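Long-range contacts in iminosuccinate reductase (Paracoccus denitrificans, PDB 6RQA), which catalyses the NADH-dependent reduction of iminosuccinate to L-aspartate, regenerating the amino donor for glyoxylate assimilation through the beta-hydroxyaspartate cycle: residues 213-218 and 235-240; 87-92 and 107-112; 32-37 and 324-329. One frame throughout, in Å; residues are numbered along the deposited sequence.

Contact 1: residues 213-218 and 235-240; sequences DVIVSI and THIAAM. With NAD (nicotinamide-adenine-dinucleotide), chain C.
His-236 N donates to Asp-213 O over 3.0 Å, the first of five backbone hydrogen bonds that join 213-218 to 235-240 as parallel strands, their axes 15° apart. Next, His-236 O receives Ile-215 N and Ile-215 O receives Ala-238 N. Ser-217 N reaches Ala-238 O at 3.1 Å, and Ser-217 O accepts Met-240 N at 2.9 Å. The N-H groups of Val-214 and Val-216 face the other way, where both residues bond to strand 150-154.

Polar side chains look outside the pair. Asp-213 OD2 accepts the backbone N-H of Lys-149 and of Val-150. His-236 is held at both ring nitrogens, ND1 by Thr-308 OG1 and NE2 by Ser-139 OG, which fixes its rotation. Ser-217 OG sits between its backbone N and carbonyl carbon (chi1 57°), which brings it to 3.4 Å from Ala-239 CA; it hydrogen-bonds Glu-249 OE1. Apolar contacts run alongside: Ile-215 CD1 meets Thr-235 CG2 at 3.7 Å, and Ile-218 CD1 meets Met-240 CB at 3.6 Å.

At the C-terminal ends, Met-240 O accepts the carboxamide N7N of NAD at 2.7 Å. With five backbone bonds joining the strands, the strand ends of this Rossmann-type sheet present a backbone carbonyl that can orient the nicotinamide amide.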
loop_
_atom_site.group_PDB
_atom_site.type_symbol
_atom_site.label_atom_id
_atom_site.label_comp_id
_atom_site.label_asym_id
_atom_site.label_seq_id
_atom_site.Cartn_x
_atom_site.Cartn_y
_atom_site.Cartn_z
ATOM N N ASP A 213 34.773 -0.659 -18.775
ATOM C CA ASP A 213 34.746 0.689 -18.222
ATOM C C ASP A 213 33.451 0.964 -17.473
ATOM O O ASP A 213 33.457 1.696 -16.476
ATOM C CB ASP A 213 34.940 1.711 -19.343
ATOM C CG ASP A 213 36.111 1.368 -20.246
ATOM O OD1 ASP A 213 37.146 0.898 -19.725
ATOM O OD2 ASP A 213 35.995 1.560 -21.475
ATOM N N VAL A 214 32.342 0.392 -17.934
ATOM C CA VAL A 214 31.056 0.465 -17.251
ATOM C C VAL A 214 30.587 -0.958 -16.993
ATOM O O VAL A 214 30.562 -1.785 -17.913
ATOM C CB VAL A 214 30.015 1.247 -18.073
ATOM C CG1 VAL A 214 28.650 1.176 -17.405
ATOM C CG2 VAL A 214 30.453 2.691 -18.244
ATOM N N ILE A 215 30.223 -1.244 -15.746
ATOM C CA ILE A 215 29.778 -2.569 -15.333
ATOM C C ILE A 215 28.356 -2.455 -14.807
ATOM O O ILE A 215 28.061 -1.584 -13.982
ATOM C CB ILE A 215 30.709 -3.177 -14.265
ATOM C CG1 ILE A 215 32.126 -3.339 -14.821
ATOM C CG2 ILE A 215 30.172 -4.517 -13.788
ATOM C CD1 ILE A 215 33.106 -3.924 -13.828
ATOM N N VAL A 216 27.478 -3.331 -15.290
ATOM C CA VAL A 216 26.088 -3.390 -14.853
ATOM C C VAL A 216 25.799 -4.812 -14.397
ATOM O O VAL A 216 25.859 -5.749 -15.202
ATOM C CB VAL A 216 25.112 -2.970 -15.965
ATOM C CG1 VAL A 216 23.678 -3.195 -15.518
ATOM C CG2 VAL A 216 25.336 -1.515 -16.343
ATOM N N SER A 217 25.493 -4.972 -13.113
ATOM C CA SER A 217 25.154 -6.264 -12.532
ATOM C C SER A 217 23.661 -6.300 -12.237
ATOM O O SER A 217 23.113 -5.348 -11.672
ATOM C CB SER A 217 25.958 -6.521 -11.256
ATOM O OG SER A 217 25.747 -5.494 -10.302
ATOM N N ILE A 218 23.010 -7.398 -12.619
ATOM C CA ILE A 218 21.561 -7.519 -12.504
ATOM C C ILE A 218 21.217 -8.966 -12.149
ATOM O O ILE A 218 20.331 -9.585 -12.750
ATOM C CB ILE A 218 20.879 -7.035 -13.805
ATOM C CG1 ILE A 218 19.354 -6.948 -13.660
ATOM C CG2 ILE A 218 21.320 -7.869 -15.017
ATOM C CD1 ILE A 218 18.891 -5.827 -12.763
ATOM N N THR A 235 36.395 2.773 -13.463
ATOM C CA THR A 235 35.256 1.892 -13.668
ATOM C C THR A 235 34.041 2.452 -12.941
ATOM O O THR A 235 34.150 2.917 -11.805
ATOM C CB THR A 235 35.556 0.472 -13.166
ATOM O OG1 THR A 235 36.680 -0.065 -13.875
ATOM C CG2 THR A 235 34.355 -0.439 -13.369
ATOM N N HIS A 236 32.891 2.410 -13.608
ATOM C CA HIS A 236 31.605 2.695 -12.984
ATOM C C HIS A 236 30.801 1.405 -12.900
ATOM O O HIS A 236 30.617 0.718 -13.909
ATOM C CB HIS A 236 30.823 3.752 -13.763
ATOM C CG HIS A 236 29.399 3.888 -13.321
ATOM N ND1 HIS A 236 29.049 4.219 -12.029
ATOM C CD2 HIS A 236 28.236 3.726 -13.995
ATOM C CE1 HIS A 236 27.732 4.260 -11.928
ATOM N NE2 HIS A 236 27.214 3.965 -13.106
ATOM N N ILE A 237 30.325 1.083 -11.701
ATOM C CA ILE A 237 29.600 -0.155 -11.444
ATOM C C ILE A 237 28.162 0.208 -11.102
ATOM O O ILE A 237 27.897 0.830 -10.066
ATOM C CB ILE A 237 30.248 -0.971 -10.317
ATOM C CG1 ILE A 237 31.737 -1.181 -10.597
ATOM C CG2 ILE A 237 29.537 -2.308 -10.157
ATOM C CD1 ILE A 237 32.470 -1.908 -9.490
ATOM N N ALA A 238 27.230 -0.184 -11.966
ATOM C CA ALA A 238 25.802 0.024 -11.729
ATOM C C ALA A 238 25.244 -1.266 -11.135
ATOM O O ALA A 238 24.823 -2.173 -11.854
ATOM C CB ALA A 238 25.088 0.417 -13.016
ATOM N N ALA A 239 25.249 -1.345 -9.805
ATOM C CA ALA A 239 24.749 -2.518 -9.094
ATOM C C ALA A 239 23.234 -2.417 -8.976
ATOM O O ALA A 239 22.715 -1.592 -8.218
ATOM C CB ALA A 239 25.405 -2.630 -7.721
ATOM N N MET A 240 22.521 -3.260 -9.722
ATOM C CA MET A 240 21.069 -3.202 -9.781
ATOM C C MET A 240 20.375 -4.432 -9.214
ATOM O O MET A 240 19.155 -4.396 -9.029
ATOM C CB MET A 240 20.603 -3.002 -11.233
ATOM C CG MET A 240 21.309 -1.876 -11.971
ATOM S SD MET A 240 20.987 -0.253 -11.257
ATOM C CE MET A 240 19.212 -0.134 -11.473
HETATM P PA NAD C . 16.193 -13.478 -13.478
HETATM O O1A NAD C . 16.015 -14.568 -12.458
HETATM O O2A NAD C . 15.669 -13.339 -14.871
HETATM O O5B NAD C . 17.884 -13.717 -13.784
HETATM C C5B NAD C . 18.484 -13.949 -12.570
HETATM C C4B NAD C . 19.970 -14.080 -12.784
HETATM O O4B NAD C . 20.594 -14.145 -11.516
HETATM C C3B NAD C . 20.163 -15.432 -13.463
HETATM O O3B NAD C . 20.127 -15.155 -14.825
HETATM C C2B NAD C . 21.561 -15.830 -12.975
HETATM O O2B NAD C . 22.565 -15.302 -13.775
HETATM C C1B NAD C . 21.646 -15.106 -11.572
HETATM N N9A NAD C . 21.399 -16.043 -10.471
HETATM C C8A NAD C . 20.270 -16.834 -10.186
HETATM N N7A NAD C . 20.417 -17.567 -9.082
HETATM C C5A NAD C . 21.703 -17.241 -8.614
HETATM C C6A NAD C . 22.455 -17.675 -7.489
HETATM N N6A NAD C . 21.915 -18.583 -6.629
HETATM N N1A NAD C . 23.717 -17.183 -7.267
HETATM C C2A NAD C . 24.189 -16.275 -8.178
HETATM N N3A NAD C . 23.596 -15.771 -9.283
HETATM C C4A NAD C . 22.333 -16.289 -9.470
HETATM O O3 NAD C . 16.027 -12.221 -12.483
HETATM P PN NAD C . 15.703 -10.839 -13.191
HETATM O O1N NAD C . 16.481 -10.400 -14.406
HETATM O O2N NAD C . 14.251 -10.730 -12.889
HETATM O O5D NAD C . 16.242 -9.577 -12.055
HETATM C C5D NAD C . 17.356 -10.063 -11.438
HETATM C C4D NAD C . 17.616 -9.230 -10.208
HETATM O O4D NAD C . 17.225 -7.868 -10.490
HETATM C C3D NAD C . 16.662 -9.754 -9.093
HETATM O O3D NAD C . 17.456 -9.941 -7.976
HETATM C C2D NAD C . 15.677 -8.586 -8.902
HETATM O O2D NAD C . 15.346 -8.333 -7.579
HETATM C C1D NAD C . 16.590 -7.415 -9.337
HETATM N N1N NAD C . 15.733 -6.228 -9.731
HETATM C C2N NAD C . 16.180 -5.006 -9.319
HETATM C C3N NAD C . 15.448 -3.865 -9.641
HETATM C C7N NAD C . 16.010 -2.572 -9.152
HETATM O O7N NAD C . 15.452 -1.501 -9.364
HETATM N N7N NAD C . 17.189 -2.641 -8.451
HETATM C C4N NAD C . 14.269 -3.986 -10.376
HETATM C C5N NAD C . 13.836 -5.243 -10.782
HETATM C C6N NAD C . 14.581 -6.382 -10.453
#

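Contact 2: residues 87-92 and 107-112; sequences LKAGGY and TVFLFD
Leu-87 and Phe-109 form a hydrogen-bonded antiparallel pair, N to O in both directions: Phe-109 N donates to Leu-87 O at 2.8 Å, and Leu-87 N to Phe-109 O at 3.0 Å. Ala-89 and Thr-107 make a second such pair, and between them Lys-88 and Val-108 are a non-hydrogen-bonded pair with CA atoms 4.1 Å apart. The axes, 152° apart, show the twist of this antiparallel hairpin. The CA of Val-108 and the CA of Lys-88 add C-H...O contacts to Leu-87 O and Thr-107 O respectively.

Leu-87, Ala-89, Thr-107 and Phe-109 share one face. Ala-89 CB comes up to the Phe-109 ring at its edge, near the ring plane, 3.8 Å from CE2. Leu-87 has its CG between backbone N and carbonyl carbon (chi1 75°), which carries CD2 over to the neighbouring strand, to Phe-109 CB at 4.1 Å and on to Phe-111 CE1 at 4.2 Å. On the opposite face, Val-108 CG2 lies 3.8 Å from Lys-88 CG, packing against the base of the lysine chain. Beyond that the chain bends at chi3 (73°), and NZ hydrogen-bonds Thr-128 OG1 and forms a salt bridge with Asp-319; by similarity Lys-88 is the proton donor/acceptor.

The phenylalanine face is the dimer face: Phe-109 stacks on Phe-109 of the second subunit. Strands 71-79 and 118-123 flank the hairpin within the mixed sheet, and helix 316-333 packs on the Val-108 face through Leu-320 and Ala-323.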
loop_
_atom_site.group_PDB
_atom_site.type_symbol
_atom_site.label_atom_id
_atom_site.label_comp_id
_atom_site.label_asym_id
_atom_site.label_seq_id
_atom_site.Cartn_x
_atom_site.Cartn_y
_atom_site.Cartn_z
ATOM N N LEU A 87 0.988 4.578 -6.352
ATOM C CA LEU A 87 1.811 3.488 -5.851
ATOM C C LEU A 87 1.868 2.387 -6.899
ATOM O O LEU A 87 1.047 2.334 -7.819
ATOM C CB LEU A 87 1.263 2.924 -4.537
ATOM C CG LEU A 87 0.022 2.034 -4.677
ATOM C CD1 LEU A 87 -0.094 1.085 -3.500
ATOM C CD2 LEU A 87 -1.249 2.861 -4.818
ATOM N N LYS A 88 2.849 1.505 -6.742
ATOM C CA LYS A 88 2.893 0.240 -7.459
ATOM C C LYS A 88 2.662 -0.881 -6.458
ATOM O O LYS A 88 3.325 -0.936 -5.417
ATOM C CB LYS A 88 4.227 0.041 -8.183
ATOM C CG LYS A 88 4.229 -1.170 -9.113
ATOM C CD LYS A 88 5.542 -1.324 -9.867
ATOM C CE LYS A 88 6.655 -1.809 -8.955
ATOM N NZ LYS A 88 7.935 -1.976 -9.695
ATOM N N ALA A 89 1.711 -1.758 -6.765
ATOM C CA ALA A 89 1.373 -2.880 -5.909
ATOM C C ALA A 89 1.686 -4.185 -6.625
ATOM O O ALA A 89 1.597 -4.275 -7.853
ATOM C CB ALA A 89 -0.105 -2.844 -5.500
ATOM N N GLY A 90 2.053 -5.198 -5.845
ATOM C CA GLY A 90 2.410 -6.489 -6.394
ATOM C C GLY A 90 3.679 -7.037 -5.779
ATOM O O GLY A 90 4.015 -6.700 -4.639
ATOM N N GLY A 91 4.394 -7.880 -6.518
ATOM C CA GLY A 91 5.633 -8.434 -6.014
ATOM C C GLY A 91 6.134 -9.657 -6.755
ATOM O O GLY A 91 6.168 -9.678 -7.990
ATOM N N TYR A 92 6.518 -10.689 -6.006
ATOM C CA TYR A 92 7.231 -11.837 -6.554
ATOM C C TYR A 92 6.514 -13.119 -6.161
ATOM O O TYR A 92 6.387 -13.420 -4.970
ATOM C CB TYR A 92 8.679 -11.856 -6.057
ATOM C CG TYR A 92 9.543 -12.927 -6.681
ATOM C CD1 TYR A 92 10.126 -12.735 -7.927
ATOM C CD2 TYR A 92 9.788 -14.124 -6.022
ATOM C CE1 TYR A 92 10.921 -13.706 -8.501
ATOM C CE2 TYR A 92 10.582 -15.102 -6.589
ATOM C CZ TYR A 92 11.145 -14.888 -7.830
ATOM O OH TYR A 92 11.938 -15.857 -8.401
ATOM N N THR A 107 1.523 -3.650 -10.568
ATOM C CA THR A 107 0.538 -2.773 -11.186
ATOM C C THR A 107 0.641 -1.397 -10.549
ATOM O O THR A 107 0.688 -1.287 -9.320
ATOM C CB THR A 107 -0.880 -3.329 -11.018
ATOM O OG1 THR A 107 -0.922 -4.680 -11.493
ATOM C CG2 THR A 107 -1.881 -2.491 -11.801
ATOM N N VAL A 108 0.676 -0.358 -11.378
ATOM C CA VAL A 108 0.771 1.019 -10.909
ATOM C C VAL A 108 -0.625 1.621 -10.880
ATOM O O VAL A 108 -1.371 1.529 -11.864
ATOM C CB VAL A 108 1.709 1.852 -11.798
ATOM C CG1 VAL A 108 1.809 3.276 -11.264
ATOM C CG2 VAL A 108 3.084 1.210 -11.871
ATOM N N PHE A 109 -0.981 2.231 -9.752
ATOM C CA PHE A 109 -2.244 2.943 -9.601
ATOM C C PHE A 109 -1.935 4.412 -9.362
ATOM O O PHE A 109 -1.276 4.757 -8.376
ATOM C CB PHE A 109 -3.071 2.372 -8.447
ATOM C CG PHE A 109 -3.290 0.888 -8.530
ATOM C CD1 PHE A 109 -4.165 0.352 -9.461
ATOM C CD2 PHE A 109 -2.631 0.029 -7.666
ATOM C CE1 PHE A 109 -4.371 -1.016 -9.534
ATOM C CE2 PHE A 109 -2.834 -1.338 -7.734
ATOM C CZ PHE A 109 -3.705 -1.860 -8.669
ATOM N N LEU A 110 -2.401 5.270 -10.264
ATOM C CA LEU A 110 -2.214 6.708 -10.143
ATOM C C LEU A 110 -3.468 7.347 -9.562
ATOM O O LEU A 110 -4.589 6.921 -9.852
ATOM C CB LEU A 110 -1.884 7.334 -11.499
ATOM C CG LEU A 110 -0.603 6.839 -12.176
ATOM C CD1 LEU A 110 -0.374 7.560 -13.494
ATOM C CD2 LEU A 110 0.589 7.013 -11.252
ATOM N N PHE A 111 -3.269 8.370 -8.735
ATOM C CA PHE A 111 -4.359 9.081 -8.089
ATOM C C PHE A 111 -4.238 10.568 -8.378
ATOM O O PHE A 111 -3.138 11.095 -8.564
ATOM C CB PHE A 111 -4.366 8.843 -6.571
ATOM C CG PHE A 111 -4.857 7.480 -6.168
ATOM C CD1 PHE A 111 -4.089 6.352 -6.404
ATOM C CD2 PHE A 111 -6.086 7.329 -5.544
ATOM C CE1 PHE A 111 -4.539 5.099 -6.033
ATOM C CE2 PHE A 111 -6.541 6.080 -5.169
ATOM C CZ PHE A 111 -5.766 4.963 -5.414
ATOM N N ASP A 112 -5.378 11.235 -8.419
ATOM C CA ASP A 112 -5.403 12.678 -8.628
ATOM C C ASP A 112 -4.937 13.383 -7.360
ATOM O O ASP A 112 -5.586 13.247 -6.315
ATOM C CB ASP A 112 -6.813 13.122 -9.006
ATOM C CG ASP A 112 -6.861 14.535 -9.549
ATOM O OD1 ASP A 112 -5.885 15.290 -9.363
ATOM O OD2 ASP A 112 -7.889 14.895 -10.160
#

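Contact 3: residues 32-37 and 324-329; sequences GLMTPE and QAVVEL
Leu-329 N donates to Ala-325 O over 3.1 Å, an i to i+4 bond of helix 316-333 between two residues that both touch 32-37. The bond belongs to the helix itself; what joins it to 32-37 is apolar contact from two consecutive side chains, Leu-33 and Met-34.

Leu-33 points toward the helix, and its two methyls divide the work. The Leu-33 and Val-326 side chains cross at about a right angle, with Leu-33 CD1 4.1 Å from Val-326 CG1. Leu-33 CD2 lies 3.9 Å from Leu-329 CB, the two leucine side chains running antiparallel, alongside each other. Leu-33 thus bridges positions three apart on the helix, roughly one turn.

Met-34 serves the other side of Val-326, with its CG 3.6 Å from Val-326 CG2. A bend at chi2 (-64°) followed by an extended chi3 (154°) carries the thioether past that valine, so that CE ends 3.6 Å from Ala-325 CB. Val-326 consequently has a different partner on each methyl: Leu-33 at CG1 and Met-34 at CG2. Further apolar partners include Leu-130 against Met-34, and Leu-127 and Val-122 against Val-326.

Immediately after this patch Thr-35 takes the N-cap position of helix 36-51, its OG1 accepting the backbone N-H of Ala-38. In the two-domain fold of the ornithine cyclodeaminase/mu-crystallin family, this is where a long helix near the C-terminus, having followed a strand of the dinucleotide-binding sheet, returns to pack against the mixed-sheet domain and the N-terminal segment.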
loop_
_atom_site.group_PDB
_atom_site.type_symbol
_atom_site.label_atom_id
_atom_site.label_comp_id
_atom_site.label_asym_id
_atom_site.label_seq_id
_atom_site.Cartn_x
_atom_site.Cartn_y
_atom_site.Cartn_z
ATOM N N GLY A 32 4.350 -0.618 -27.270
ATOM C CA GLY A 32 4.121 0.326 -28.348
ATOM C C GLY A 32 4.076 1.777 -27.932
ATOM O O GLY A 32 3.978 2.653 -28.798
ATOM N N LEU A 33 4.146 2.054 -26.632
ATOM C CA LEU A 33 4.109 3.414 -26.108
ATOM C C LEU A 33 5.441 3.880 -25.547
ATOM O O LEU A 33 5.850 5.012 -25.807
ATOM C CB LEU A 33 3.037 3.528 -25.018
ATOM C CG LEU A 33 1.590 3.313 -25.465
ATOM C CD1 LEU A 33 0.663 3.220 -24.264
ATOM C CD2 LEU A 33 1.151 4.431 -26.396
ATOM N N MET A 34 6.134 3.033 -24.796
ATOM C CA MET A 34 7.376 3.423 -24.149
ATOM C C MET A 34 8.578 3.153 -25.044
ATOM O O MET A 34 8.605 2.192 -25.818
ATOM C CB MET A 34 7.547 2.685 -22.821
ATOM C CG MET A 34 7.224 3.535 -21.611
ATOM S SD MET A 34 8.362 4.921 -21.448
ATOM C CE MET A 34 7.343 6.090 -20.558
ATOM N N THR A 35 9.570 4.021 -24.931
ATOM C CA THR A 35 10.865 3.891 -25.576
ATOM C C THR A 35 11.939 4.058 -24.515
ATOM O O THR A 35 11.696 4.669 -23.468
ATOM C CB THR A 35 11.056 4.941 -26.682
ATOM O OG1 THR A 35 11.059 6.251 -26.106
ATOM C CG2 THR A 35 9.939 4.850 -27.710
ATOM N N PRO A 36 13.134 3.505 -24.740
ATOM C CA PRO A 36 14.222 3.723 -23.771
ATOM C C PRO A 36 14.555 5.191 -23.555
ATOM O O PRO A 36 15.013 5.557 -22.465
ATOM C CB PRO A 36 15.397 2.957 -24.393
ATOM C CG PRO A 36 14.747 1.891 -25.211
ATOM C CD PRO A 36 13.505 2.525 -25.774
ATOM N N GLU A 37 14.334 6.045 -24.558
ATOM C CA GLU A 37 14.576 7.474 -24.377
ATOM C C GLU A 37 13.493 8.111 -23.513
ATOM O O GLU A 37 13.792 8.953 -22.657
ATOM C CB GLU A 37 14.658 8.176 -25.733
ATOM C CG GLU A 37 15.724 7.632 -26.673
ATOM C CD GLU A 37 15.204 6.538 -27.588
ATOM O OE1 GLU A 37 14.202 5.884 -27.232
ATOM O OE2 GLU A 37 15.793 6.338 -28.671
ATOM N N GLN A 324 3.016 7.545 -15.470
ATOM C CA GLN A 324 2.335 8.781 -15.840
ATOM C C GLN A 324 2.598 9.137 -17.298
ATOM O O GLN A 324 1.686 9.563 -18.014
ATOM C CB GLN A 324 2.771 9.922 -14.919
ATOM C CG GLN A 324 2.282 11.302 -15.350
ATOM C CD GLN A 324 0.765 11.407 -15.397
ATOM O OE1 GLN A 324 0.051 10.610 -14.785
ATOM N NE2 GLN A 324 0.267 12.398 -16.125
ATOM N N ALA A 325 3.840 8.957 -17.756
ATOM C CA ALA A 325 4.152 9.203 -19.160
ATOM C C ALA A 325 3.409 8.237 -20.076
ATOM O O ALA A 325 3.008 8.617 -21.182
ATOM C CB ALA A 325 5.660 9.099 -19.386
ATOM N N VAL A 326 3.211 6.994 -19.632
ATOM C CA VAL A 326 2.486 6.016 -20.437
ATOM C C VAL A 326 1.028 6.425 -20.597
ATOM O O VAL A 326 0.452 6.306 -21.687
ATOM C CB VAL A 326 2.620 4.613 -19.817
ATOM C CG1 VAL A 326 1.527 3.691 -20.331
ATOM C CG2 VAL A 326 3.983 4.033 -20.128
ATOM N N VAL A 327 0.405 6.910 -19.520
ATOM C CA VAL A 327 -0.984 7.352 -19.603
ATOM C C VAL A 327 -1.114 8.521 -20.572
ATOM O O VAL A 327 -2.086 8.611 -21.333
ATOM C CB VAL A 327 -1.517 7.711 -18.203
ATOM C CG1 VAL A 327 -2.962 8.174 -18.284
ATOM C CG2 VAL A 327 -1.396 6.520 -17.271
ATOM N N GLU A 328 -0.133 9.428 -20.568
ATOM C CA GLU A 328 -0.159 10.556 -21.494
ATOM C C GLU A 328 -0.113 10.077 -22.940
ATOM O O GLU A 328 -0.884 10.543 -23.788
ATOM C CB GLU A 328 1.008 11.504 -21.207
ATOM C CG GLU A 328 1.064 12.053 -19.788
ATOM C CD GLU A 328 0.151 13.246 -19.567
ATOM O OE1 GLU A 328 -0.865 13.373 -20.281
ATOM O OE2 GLU A 328 0.459 14.065 -18.675
ATOM N N LEU A 329 0.789 9.140 -23.240
ATOM C CA LEU A 329 0.885 8.609 -24.596
ATOM C C LEU A 329 -0.346 7.789 -24.962
ATOM O O LEU A 329 -0.812 7.837 -26.106
ATOM C CB LEU A 329 2.152 7.766 -24.738
ATOM C CG LEU A 329 3.470 8.512 -24.531
ATOM C CD1 LEU A 329 4.607 7.535 -24.295
ATOM C CD2 LEU A 329 3.765 9.402 -25.727
#

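Overall arrangement
Contact 3 closes a loop of the chain that contains the other two, contact 2 followed by contact 1. Contacts 2 and 3 are neighbours, centres 16 Å apart, and touch where Leu-110 CD1 lies 4.0 Å from Val-327 CG2: helix 316-333 rests on the mixed sheet. Contact 1 lies in the parallel sheet across the chain's centre, its centre 28 Å from that of contact 2 and 26 Å from that of contact 3. NAD occupies the ground between: contact 1 binds it directly, whereas the side chain of Lys-88 in contact 2 is about 7 Å from it, nearest atoms. By the same measure the side chain of Met-34 is about 8 Å from that of Arg-131, an NAD-binding residue.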